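Local atomic coordinates of putative peptide ABC-transport system periplasmic peptide-binding protein (Campylobacter jejuni, PDB entry 4OEU), a protein that holds a nickel ion together with a bound histidine and probably serves as the periplasmic solute-binding component of an ABC transporter. Residues G60-I65 against H117-L122; L122-P127 against A428-N433; Y22-D27 against N97-V102. All coordinates share one frame; numbering follows the deposited sequence.

The three contacts run from the edge of the protein towards its metal site. Interactions 1 and 2 share Leu-122 and have centres about 13 Å apart. Leu-61 CD2 of interaction 1 packs 3.5 Å from Pro-125 N of interaction 2. Leu-122 ends strand 117-122 and leads into the loop 123-127. Interaction 2 touches interaction 3 through a probable hydrogen bond of 3.1 Å between Arg-429 NH1 and Val-102 O, although their centres are about 20 Å apart. Interactions 1 and 3 do not touch; their nearest atoms are about 10 Å apart. Only interaction 3 includes a nickel ligand, contributed by its segment 22-27. The other two contacts lie away from the annotated magnesium site.

Interaction 1 (G60-I65 against H117-L122); sequences GLVYDI and HVKITL
An antiparallel strand pair in a five-stranded sheet matches Val-62 to Ile-65 with Thr-121 to Val-118. The axes come within 4.6 Å at 164°. Paired backbone bonds join Tyr-63 to Ile-120 and Ile-65 to Val-118. Just before the strand, Leu-61 O receives Leu-122 N at 2.7 Å.

On one face Asp-64 OD1 is gripped twice. Lys-119 NZ forms a salt bridge to Asp-64 OD1 at 3.0 Å, using the syn lone pair. His-117 NE2 donates to Asp-64 OD1 from the anti side, also at 3.0 Å, tilted 28° from the carboxylate plane. The two donors probably limit how the carboxylate can turn. Lys-119 bends at chi3 (-76°) and again at chi4, which brings its ammonium alongside the carboxylate of Asp-64 and near Val-62 CG1.

The other face is mostly apolar. Tyr-63 CE2 meets Leu-122 CD1 at 3.8 Å, and Ile-65 CG1 meets Ile-120 CD1 at 3.9 Å.

This face carries Tyr-63 and Ile-120 against helix 129-132, where the ring of Phe-129 packs edge-to-face with Tyr-63. Within the sheet the pair is flanked by strand 46-56 beside 62-67 and by strand 107-112 beside 117-122.

Interaction 2 (L122-P127 against A428-N433); sequences LFKPYP and ARNTSN
Pro-125 O is held by two groups of Asn-430. The amide ND2 of Asn-430 donates to Pro-125 O at 2.8 Å. The bond is bent: the angle at the hydrogen is 144°, and the oxygen lies out of the plane of the amide. Asn-430 CA adds a CA-H...O contact to Pro-125 O at 3.1 Å. The Asn-430 amide has further partners, with Asp-106 OD2 accepting from ND2 and Gln-426 NE2 bonded to OD1. These bonds fix which way the amide is flipped.

Arg-429 O faces the next residues of the loop. Tyr-126 CD1 lies 3.2 Å from Arg-429 O, and Pro-127 CD lies 3.4 Å from the same oxygen. The proline rings rest on polar atoms too: Pro-127 CG sits 3.2 Å from Thr-431 O, and Pro-125 CB sits 3.3 Å from Ser-432 OG.

The Arg-429 side chain leaves the backbone between N and the carbonyl carbon (chi1 83°), and its chain bends at chi3. Its guanidinium thus comes to lie against the Tyr-126 ring. Tyr-126 CE1 stands over the centre of the guanidinium, 3.8 Å from Arg-429 CZ. The two planes are 50° apart, so the groups do not stack flat.

Asp-391 OD2 binds both Tyr-126 OH and Arg-429 NH1, tying the two side chains to one acceptor. Glu-105 forms a second salt bridge, to Arg-429 NH2, and Phe-395 makes a cation-pi contact with the arginine. Two carboxylates thus pair with this buried guanidinium, which would probably keep it charged. The contact joins segment 428-433, where helix 419-429 gives way to a loop, to the loop 122-127 through a carbonyl, an amide and a shared carboxylate rather than through apolar packing alone.

Interaction 3 (Y22-D27 against N97-V102); sequences YSEDHD and NSSIYV. With NI (nickel (II) ion), chain C; HIS (histidine), chain D.
Ser-99 points its hydroxyl into the backbone of the loop 22-27. Its OG donates to Ser-23 O at 2.6 Å. The donor stands above the plane of the Ser-23 carbonyl, 52° out of it, so the bond is short but does not follow a lone pair. The hydroxyl reaches this place because OG sits between the backbone N and the carbonyl carbon (chi1 58°). Ala-21 O is a second hydrogen-bond partner of Ser-99 OG, so the single hydrogen of the hydroxyl has two acceptors to serve. Ser-99 OG is tightly set, 2.9 Å from Tyr-22 C. Glu-24 CG packs 3.9 Å from Ser-99 CB, and Ile-100 CG2 approaches Ser-23 O.

A second touch is made by the Tyr-22 ring. Asn-97 O lies at its edge, in the ring plane, 3.6 Å from Tyr-22 CE1. Tyr-22 OH bonds to Asn-96 O, and Arg-17 makes a cation-pi contact with the ring.

Ser-98 opens a type I turn to Tyr-101, and its OG accepts from Ile-100 N at 3.2 Å in an ST turn. Ser-98 OG also bonds to Ala-21 O.

Farther along the loop, His-26 reaches the metal with NE2. Its ND1 donates to Glu-24 O at 2.7 Å in an almost straight bond, with the oxygen in the ring plane. This holds the ring so that His-26 NE2 binds the nickel ion at 2.0 Å. The bound histidine chelates the same nickel through its N, O and ND1. His-480 and His-481 supply the other two ligands. The backbone-anchored loop 22-27 thus presents one imidazole to a six-coordinate nickel site made of three protein histidines and one tridentate bound histidine.

Interaction 1 (G60-I65 against H117-L122)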
loop_
_atom_site.group_PDB
_atom_site.type_symbol
_atom_site.label_atom_id
_atom_site.label_comp_id
_atom_site.label_asym_id
_atom_site.label_seq_id
_atom_site.Cartn_x
_atom_site.Cartn_y
_atom_site.Cartn_z
ATOM N N GLY A 60 14.682 23.286 -5.287
ATOM C CA GLY A 60 14.147 22.095 -4.646
ATOM C C GLY A 60 15.196 21.204 -3.998
ATOM O O GLY A 60 14.905 20.059 -3.646
ATOM N N LEU A 61 16.409 21.722 -3.819
ATOM C CA LEU A 61 17.486 20.912 -3.249
ATOM C C LEU A 61 17.701 21.141 -1.747
ATOM O O LEU A 61 18.345 20.327 -1.074
ATOM C CB LEU A 61 18.795 21.175 -3.997
ATOM C CG LEU A 61 18.748 20.905 -5.502
ATOM C CD1 LEU A 61 20.029 21.358 -6.184
ATOM C CD2 LEU A 61 18.488 19.435 -5.761
ATOM N N VAL A 62 17.143 22.224 -1.212
ATOM C CA VAL A 62 17.353 22.552 0.192
ATOM C C VAL A 62 16.032 22.696 0.931
ATOM O O VAL A 62 15.179 23.501 0.558
ATOM C CB VAL A 62 18.173 23.857 0.355
ATOM C CG1 VAL A 62 18.189 24.303 1.809
ATOM C CG2 VAL A 62 19.585 23.666 -0.162
ATOM N N TYR A 63 15.873 21.893 1.979
ATOM C CA TYR A 63 14.695 21.946 2.833
ATOM C C TYR A 63 15.050 22.486 4.212
ATOM O O TYR A 63 15.875 21.908 4.921
ATOM C CB TYR A 63 14.061 20.558 2.971
ATOM C CG TYR A 63 13.303 20.076 1.753
ATOM C CD1 TYR A 63 11.913 20.013 1.755
ATOM C CD2 TYR A 63 13.973 19.660 0.612
ATOM C CE1 TYR A 63 11.214 19.566 0.650
ATOM C CE2 TYR A 63 13.282 19.213 -0.497
ATOM C CZ TYR A 63 11.907 19.169 -0.472
ATOM O OH TYR A 63 11.227 18.711 -1.583
ATOM N N ASP A 64 14.441 23.607 4.580
ATOM C CA ASP A 64 14.543 24.109 5.941
ATOM C C ASP A 64 13.284 23.720 6.701
ATOM O O ASP A 64 12.174 24.100 6.323
ATOM C CB ASP A 64 14.752 25.623 5.959
ATOM C CG ASP A 64 16.167 26.015 5.586
ATOM O OD1 ASP A 64 17.073 25.842 6.430
ATOM O OD2 ASP A 64 16.377 26.486 4.451
ATOM N N ILE A 65 13.462 22.937 7.760
ATOM C CA ILE A 65 12.340 22.417 8.516
ATOM C C ILE A 65 12.361 22.961 9.942
ATOM O O ILE A 65 13.368 22.852 10.644
ATOM C CB ILE A 65 12.363 20.875 8.579
ATOM C CG1 ILE A 65 12.548 20.259 7.183
ATOM C CG2 ILE A 65 11.115 20.358 9.263
ATOM C CD1 ILE A 65 11.350 20.391 6.268
ATOM N N HIS A 117 15.451 23.521 14.428
ATOM C CA HIS A 117 15.680 23.864 13.027
ATOM C C HIS A 117 16.648 22.881 12.386
ATOM O O HIS A 117 17.809 22.787 12.790
ATOM C CB HIS A 117 16.210 25.306 12.909
ATOM C CG HIS A 117 16.317 25.816 11.503
ATOM N ND1 HIS A 117 16.818 27.065 11.203
ATOM C CD2 HIS A 117 15.990 25.249 10.315
ATOM C CE1 HIS A 117 16.795 27.247 9.895
ATOM N NE2 HIS A 117 16.297 26.160 9.332
ATOM N N VAL A 118 16.160 22.158 11.381
ATOM C CA VAL A 118 16.971 21.203 10.644
ATOM C C VAL A 118 17.030 21.595 9.169
ATOM O O VAL A 118 16.017 21.981 8.583
ATOM C CB VAL A 118 16.407 19.773 10.788
ATOM C CG1 VAL A 118 16.905 18.872 9.673
ATOM C CG2 VAL A 118 16.760 19.199 12.152
ATOM N N LYS A 119 18.216 21.505 8.570
ATOM C CA LYS A 119 18.374 21.799 7.148
ATOM C C LYS A 119 18.737 20.548 6.355
ATOM O O LYS A 119 19.775 19.929 6.583
ATOM C CB LYS A 119 19.441 22.873 6.926
ATOM C CG LYS A 119 19.613 23.256 5.460
ATOM C CD LYS A 119 20.865 24.090 5.223
ATOM C CE LYS A 119 20.684 25.522 5.692
ATOM N NZ LYS A 119 19.630 26.214 4.897
ATOM N N ILE A 120 17.870 20.184 5.420
ATOM C CA ILE A 120 18.084 18.997 4.607
ATOM C C ILE A 120 18.480 19.381 3.186
ATOM O O ILE A 120 17.777 20.151 2.519
ATOM C CB ILE A 120 16.824 18.121 4.564
ATOM C CG1 ILE A 120 16.327 17.833 5.985
ATOM C CG2 ILE A 120 17.094 16.818 3.818
ATOM C CD1 ILE A 120 14.897 17.321 6.041
ATOM N N THR A 121 19.609 18.846 2.727
ATOM C CA THR A 121 20.079 19.114 1.374
ATOM C C THR A 121 20.046 17.842 0.515
ATOM O O THR A 121 20.423 16.759 0.971
ATOM C CB THR A 121 21.503 19.697 1.387
ATOM O OG1 THR A 121 21.556 20.798 2.303
ATOM C CG2 THR A 121 21.895 20.185 0.008
ATOM N N LEU A 122 19.624 17.992 -0.739
ATOM C CA LEU A 122 19.431 16.859 -1.628
ATOM C C LEU A 122 20.440 16.892 -2.772
ATOM O O LEU A 122 20.873 17.970 -3.187
ATOM C CB LEU A 122 18.016 16.882 -2.211
ATOM C CG LEU A 122 16.816 16.813 -1.265
ATOM C CD1 LEU A 122 15.530 16.614 -2.056
ATOM C CD2 LEU A 122 16.997 15.730 -0.227
#

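Interaction 2 (L122-P127 against A428-N433)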
loop_
_atom_site.group_PDB
_atom_site.type_symbol
_atom_site.label_atom_id
_atom_site.label_comp_id
_atom_site.label_asym_id
_atom_site.label_seq_id
_atom_site.Cartn_x
_atom_site.Cartn_y
_atom_site.Cartn_z
ATOM N N LEU A 122 19.624 17.992 -0.739
ATOM C CA LEU A 122 19.431 16.859 -1.628
ATOM C C LEU A 122 20.440 16.892 -2.772
ATOM O O LEU A 122 20.873 17.970 -3.187
ATOM C CB LEU A 122 18.016 16.882 -2.211
ATOM C CG LEU A 122 16.816 16.813 -1.265
ATOM C CD1 LEU A 122 15.530 16.614 -2.056
ATOM C CD2 LEU A 122 16.997 15.730 -0.227
ATOM N N PHE A 123 20.822 15.718 -3.275
ATOM C CA PHE A 123 21.631 15.649 -4.491
ATOM C C PHE A 123 20.816 16.069 -5.704
ATOM O O PHE A 123 21.320 16.716 -6.619
ATOM C CB PHE A 123 22.194 14.244 -4.704
ATOM C CG PHE A 123 23.297 13.880 -3.754
ATOM C CD1 PHE A 123 24.546 14.470 -3.870
ATOM C CD2 PHE A 123 23.096 12.940 -2.758
ATOM C CE1 PHE A 123 25.568 14.138 -3.010
ATOM C CE2 PHE A 123 24.121 12.600 -1.888
ATOM C CZ PHE A 123 25.353 13.197 -2.017
ATOM N N LYS A 124 19.550 15.674 -5.706
ATOM C CA LYS A 124 18.650 15.918 -6.824
ATOM C C LYS A 124 17.280 16.238 -6.245
ATOM O O LYS A 124 16.978 15.825 -5.124
ATOM C CB LYS A 124 18.580 14.689 -7.738
ATOM C CG LYS A 124 19.875 14.357 -8.458
ATOM C CD LYS A 124 19.790 12.975 -9.094
ATOM C CE LYS A 124 21.172 12.407 -9.399
ATOM N NZ LYS A 124 21.099 10.975 -9.827
ATOM N N PRO A 125 16.428 16.933 -7.014
ATOM C CA PRO A 125 15.082 17.227 -6.507
ATOM C C PRO A 125 14.285 15.955 -6.209
ATOM O O PRO A 125 14.425 14.972 -6.928
ATOM C CB PRO A 125 14.436 18.015 -7.652
ATOM C CG PRO A 125 15.576 18.534 -8.468
ATOM C CD PRO A 125 16.673 17.527 -8.340
ATOM N N TYR A 126 13.484 15.978 -5.148
ATOM C CA TYR A 126 12.568 14.883 -4.844
ATOM C C TYR A 126 11.292 15.461 -4.234
ATOM O O TYR A 126 11.162 15.518 -3.011
ATOM C CB TYR A 126 13.224 13.878 -3.895
ATOM C CG TYR A 126 12.372 12.662 -3.604
ATOM C CD1 TYR A 126 12.033 11.774 -4.612
ATOM C CD2 TYR A 126 11.914 12.401 -2.319
ATOM C CE1 TYR A 126 11.254 10.657 -4.355
ATOM C CE2 TYR A 126 11.135 11.284 -2.049
ATOM C CZ TYR A 126 10.808 10.418 -3.072
ATOM O OH TYR A 126 10.032 9.308 -2.815
ATOM N N PRO A 127 10.351 15.905 -5.091
ATOM C CA PRO A 127 9.127 16.607 -4.667
ATOM C C PRO A 127 8.199 15.776 -3.768
ATOM O O PRO A 127 7.283 16.334 -3.159
ATOM C CB PRO A 127 8.426 16.940 -5.998
ATOM C CG PRO A 127 9.002 15.980 -6.998
ATOM C CD PRO A 127 10.427 15.763 -6.558
ATOM N N ALA A 428 10.540 11.173 -13.284
ATOM C CA ALA A 428 9.335 11.706 -12.656
ATOM C C ALA A 428 9.550 12.010 -11.176
ATOM O O ALA A 428 9.060 13.026 -10.674
ATOM C CB ALA A 428 8.182 10.747 -12.827
ATOM N N ARG A 429 10.286 11.139 -10.487
ATOM C CA ARG A 429 10.493 11.317 -9.057
ATOM C C ARG A 429 11.573 12.358 -8.782
ATOM O O ARG A 429 11.697 12.827 -7.655
ATOM C CB ARG A 429 10.860 9.989 -8.377
ATOM C CG ARG A 429 12.335 9.601 -8.458
ATOM C CD ARG A 429 12.547 8.092 -8.262
ATOM N NE ARG A 429 11.869 7.589 -7.065
ATOM C CZ ARG A 429 12.454 7.396 -5.884
ATOM N NH1 ARG A 429 11.741 6.932 -4.863
ATOM N NH2 ARG A 429 13.740 7.683 -5.715
ATOM N N ASN A 430 12.355 12.718 -9.798
ATOM C CA ASN A 430 13.407 13.719 -9.603
ATOM C C ASN A 430 13.144 15.017 -10.356
ATOM O O ASN A 430 14.072 15.784 -10.619
ATOM C CB ASN A 430 14.791 13.190 -10.007
ATOM C CG ASN A 430 15.385 12.214 -8.992
ATOM O OD1 ASN A 430 16.117 11.299 -9.363
ATOM N ND2 ASN A 430 15.068 12.400 -7.716
ATOM N N THR A 431 11.885 15.281 -10.684
ATOM C CA THR A 431 11.534 16.506 -11.398
ATOM C C THR A 431 10.639 17.389 -10.530
ATOM O O THR A 431 9.607 16.936 -10.038
ATOM C CB THR A 431 10.787 16.206 -12.723
ATOM O OG1 THR A 431 11.598 15.383 -13.569
ATOM C CG2 THR A 431 10.445 17.497 -13.443
ATOM N N SER A 432 11.030 18.643 -10.325
ATOM C CA SER A 432 10.231 19.519 -9.475
ATOM C C SER A 432 8.949 19.983 -10.161
ATOM O O SER A 432 7.884 19.998 -9.544
ATOM C CB SER A 432 11.047 20.728 -9.025
ATOM O OG SER A 432 12.273 20.313 -8.456
ATOM N N ASN A 433 9.040 20.331 -11.439
ATOM C CA ASN A 433 7.885 20.878 -12.140
ATOM C C ASN A 433 6.756 19.857 -12.263
ATOM O O ASN A 433 6.962 18.743 -12.744
ATOM C CB ASN A 433 8.290 21.380 -13.530
ATOM C CG ASN A 433 7.116 21.956 -14.306
ATOM O OD1 ASN A 433 6.415 21.233 -15.018
ATOM N ND2 ASN A 433 6.898 23.263 -14.173
#

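Interaction 3 (Y22-D27 against N97-V102)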
loop_
_atom_site.group_PDB
_atom_site.type_symbol
_atom_site.label_atom_id
_atom_site.label_comp_id
_atom_site.label_asym_id
_atom_site.label_seq_id
_atom_site.Cartn_x
_atom_site.Cartn_y
_atom_site.Cartn_z
ATOM N N TYR A 22 10.580 0.327 8.737
ATOM C CA TYR A 22 10.220 -0.927 8.095
ATOM C C TYR A 22 8.745 -0.903 7.706
ATOM O O TYR A 22 8.108 -1.939 7.543
ATOM C CB TYR A 22 10.570 -2.100 9.023
ATOM C CG TYR A 22 12.036 -2.053 9.407
ATOM C CD1 TYR A 22 13.019 -2.235 8.443
ATOM C CD2 TYR A 22 12.440 -1.746 10.709
ATOM C CE1 TYR A 22 14.357 -2.165 8.763
ATOM C CE2 TYR A 22 13.782 -1.668 11.038
ATOM C CZ TYR A 22 14.735 -1.878 10.055
ATOM O OH TYR A 22 16.080 -1.809 10.346
ATOM N N SER A 23 8.217 0.304 7.526
ATOM C CA SER A 23 6.849 0.486 7.055
ATOM C C SER A 23 6.699 0.053 5.603
ATOM O O SER A 23 7.499 0.428 4.747
ATOM C CB SER A 23 6.425 1.940 7.192
ATOM O OG SER A 23 5.180 2.151 6.557
ATOM N N GLU A 24 5.648 -0.709 5.328
ATOM C CA GLU A 24 5.391 -1.171 3.980
ATOM C C GLU A 24 3.961 -0.859 3.581
ATOM O O GLU A 24 3.378 -1.558 2.752
ATOM C CB GLU A 24 5.654 -2.667 3.896
ATOM C CG GLU A 24 7.111 -3.041 4.079
ATOM C CD GLU A 24 7.303 -4.536 4.220
ATOM O OE1 GLU A 24 6.326 -5.232 4.562
ATOM O OE2 GLU A 24 8.429 -5.019 3.992
ATOM N N ASP A 25 3.396 0.181 4.192
ATOM C CA ASP A 25 2.014 0.581 3.937
ATOM C C ASP A 25 1.025 -0.579 4.083
ATOM O O ASP A 25 0.004 -0.625 3.396
ATOM C CB ASP A 25 1.881 1.196 2.544
ATOM C CG ASP A 25 2.624 2.514 2.413
ATOM O OD1 ASP A 25 2.792 3.210 3.438
ATOM O OD2 ASP A 25 3.022 2.860 1.281
ATOM N N HIS A 26 1.332 -1.516 4.973
ATOM C CA HIS A 26 0.465 -2.669 5.188
ATOM C C HIS A 26 0.067 -2.804 6.649
ATOM O O HIS A 26 -0.148 -3.911 7.123
ATOM C CB HIS A 26 1.151 -3.958 4.735
ATOM C CG HIS A 26 0.986 -4.261 3.276
ATOM N ND1 HIS A 26 1.688 -3.599 2.292
ATOM C CD2 HIS A 26 0.209 -5.171 2.640
ATOM C CE1 HIS A 26 1.346 -4.084 1.110
ATOM N NE2 HIS A 26 0.447 -5.036 1.294
ATOM N N ASP A 27 0.018 -1.698 7.380
ATOM C CA ASP A 27 -0.277 -1.782 8.809
ATOM C C ASP A 27 -1.001 -0.546 9.326
ATOM O O ASP A 27 -1.066 0.476 8.649
ATOM C CB ASP A 27 1.009 -1.980 9.601
ATOM C CG ASP A 27 1.809 -0.703 9.706
ATOM O OD1 ASP A 27 2.709 -0.507 8.864
ATOM O OD2 ASP A 27 1.504 0.120 10.600
ATOM N N ASN A 97 18.655 -1.584 5.999
ATOM C CA ASN A 97 17.719 -2.255 5.095
ATOM C C ASN A 97 16.314 -1.683 5.192
ATOM O O ASN A 97 15.336 -2.431 5.275
ATOM C CB ASN A 97 17.668 -3.758 5.385
ATOM C CG ASN A 97 19.035 -4.416 5.300
ATOM O OD1 ASN A 97 19.631 -4.503 4.224
ATOM N ND2 ASN A 97 19.540 -4.886 6.441
ATOM N N SER A 98 16.213 -0.360 5.197
ATOM C CA SER A 98 14.925 0.279 5.404
ATOM C C SER A 98 13.991 -0.000 4.237
ATOM O O SER A 98 14.404 -0.009 3.077
ATOM C CB SER A 98 15.086 1.773 5.593
ATOM O OG SER A 98 13.823 2.366 5.783
ATOM N N SER A 99 12.733 -0.276 4.554
ATOM C CA SER A 99 11.751 -0.543 3.516
ATOM C C SER A 99 11.427 0.749 2.765
ATOM O O SER A 99 10.916 0.703 1.640
ATOM C CB SER A 99 10.482 -1.153 4.115
ATOM O OG SER A 99 9.929 -0.280 5.082
ATOM N N ILE A 100 11.754 1.892 3.379
ATOM C CA ILE A 100 11.497 3.193 2.763
ATOM C C ILE A 100 12.786 3.893 2.345
ATOM O O ILE A 100 12.809 5.113 2.186
ATOM C CB ILE A 100 10.715 4.145 3.717
ATOM C CG1 ILE A 100 11.438 4.268 5.068
ATOM C CG2 ILE A 100 9.284 3.655 3.915
ATOM C CD1 ILE A 100 10.959 5.418 5.928
ATOM N N TYR A 101 13.846 3.116 2.142
ATOM C CA TYR A 101 15.139 3.656 1.711
ATOM C C TYR A 101 15.033 4.495 0.435
ATOM O O TYR A 101 15.687 5.537 0.316
ATOM C CB TYR A 101 16.138 2.508 1.506
ATOM C CG TYR A 101 17.430 2.876 0.805
ATOM C CD1 TYR A 101 18.532 3.326 1.521
ATOM C CD2 TYR A 101 17.560 2.736 -0.574
ATOM C CE1 TYR A 101 19.720 3.651 0.883
ATOM C CE2 TYR A 101 18.738 3.060 -1.224
ATOM C CZ TYR A 101 19.816 3.514 -0.492
ATOM O OH TYR A 101 20.989 3.834 -1.143
ATOM N N VAL A 102 14.208 4.058 -0.514
ATOM C CA VAL A 102 14.137 4.742 -1.806
ATOM C C VAL A 102 13.577 6.158 -1.693
ATOM O O VAL A 102 13.812 6.986 -2.575
ATOM C CB VAL A 102 13.286 3.956 -2.833
ATOM C CG1 VAL A 102 13.925 2.615 -3.130
ATOM C CG2 VAL A 102 11.853 3.787 -2.346
HETATM NI NI NI C . -0.741 -5.977 -0.065
HETATM N N HIS D . 0.590 -5.803 -1.459
HETATM C CA HIS D . 0.555 -7.021 -2.265
HETATM C C HIS D . -0.874 -7.512 -2.433
HETATM O O HIS D . -1.757 -7.058 -1.714
HETATM C CB HIS D . 1.392 -8.120 -1.609
HETATM C CG HIS D . 0.840 -8.607 -0.308
HETATM N ND1 HIS D . 0.153 -7.780 0.570
HETATM C CD2 HIS D . 0.861 -9.825 0.284
HETATM C CE1 HIS D . -0.210 -8.469 1.630
HETATM N NE2 HIS D . 0.204 -9.720 1.483
HETATM O OXT HIS D . -1.172 -8.397 -3.242
#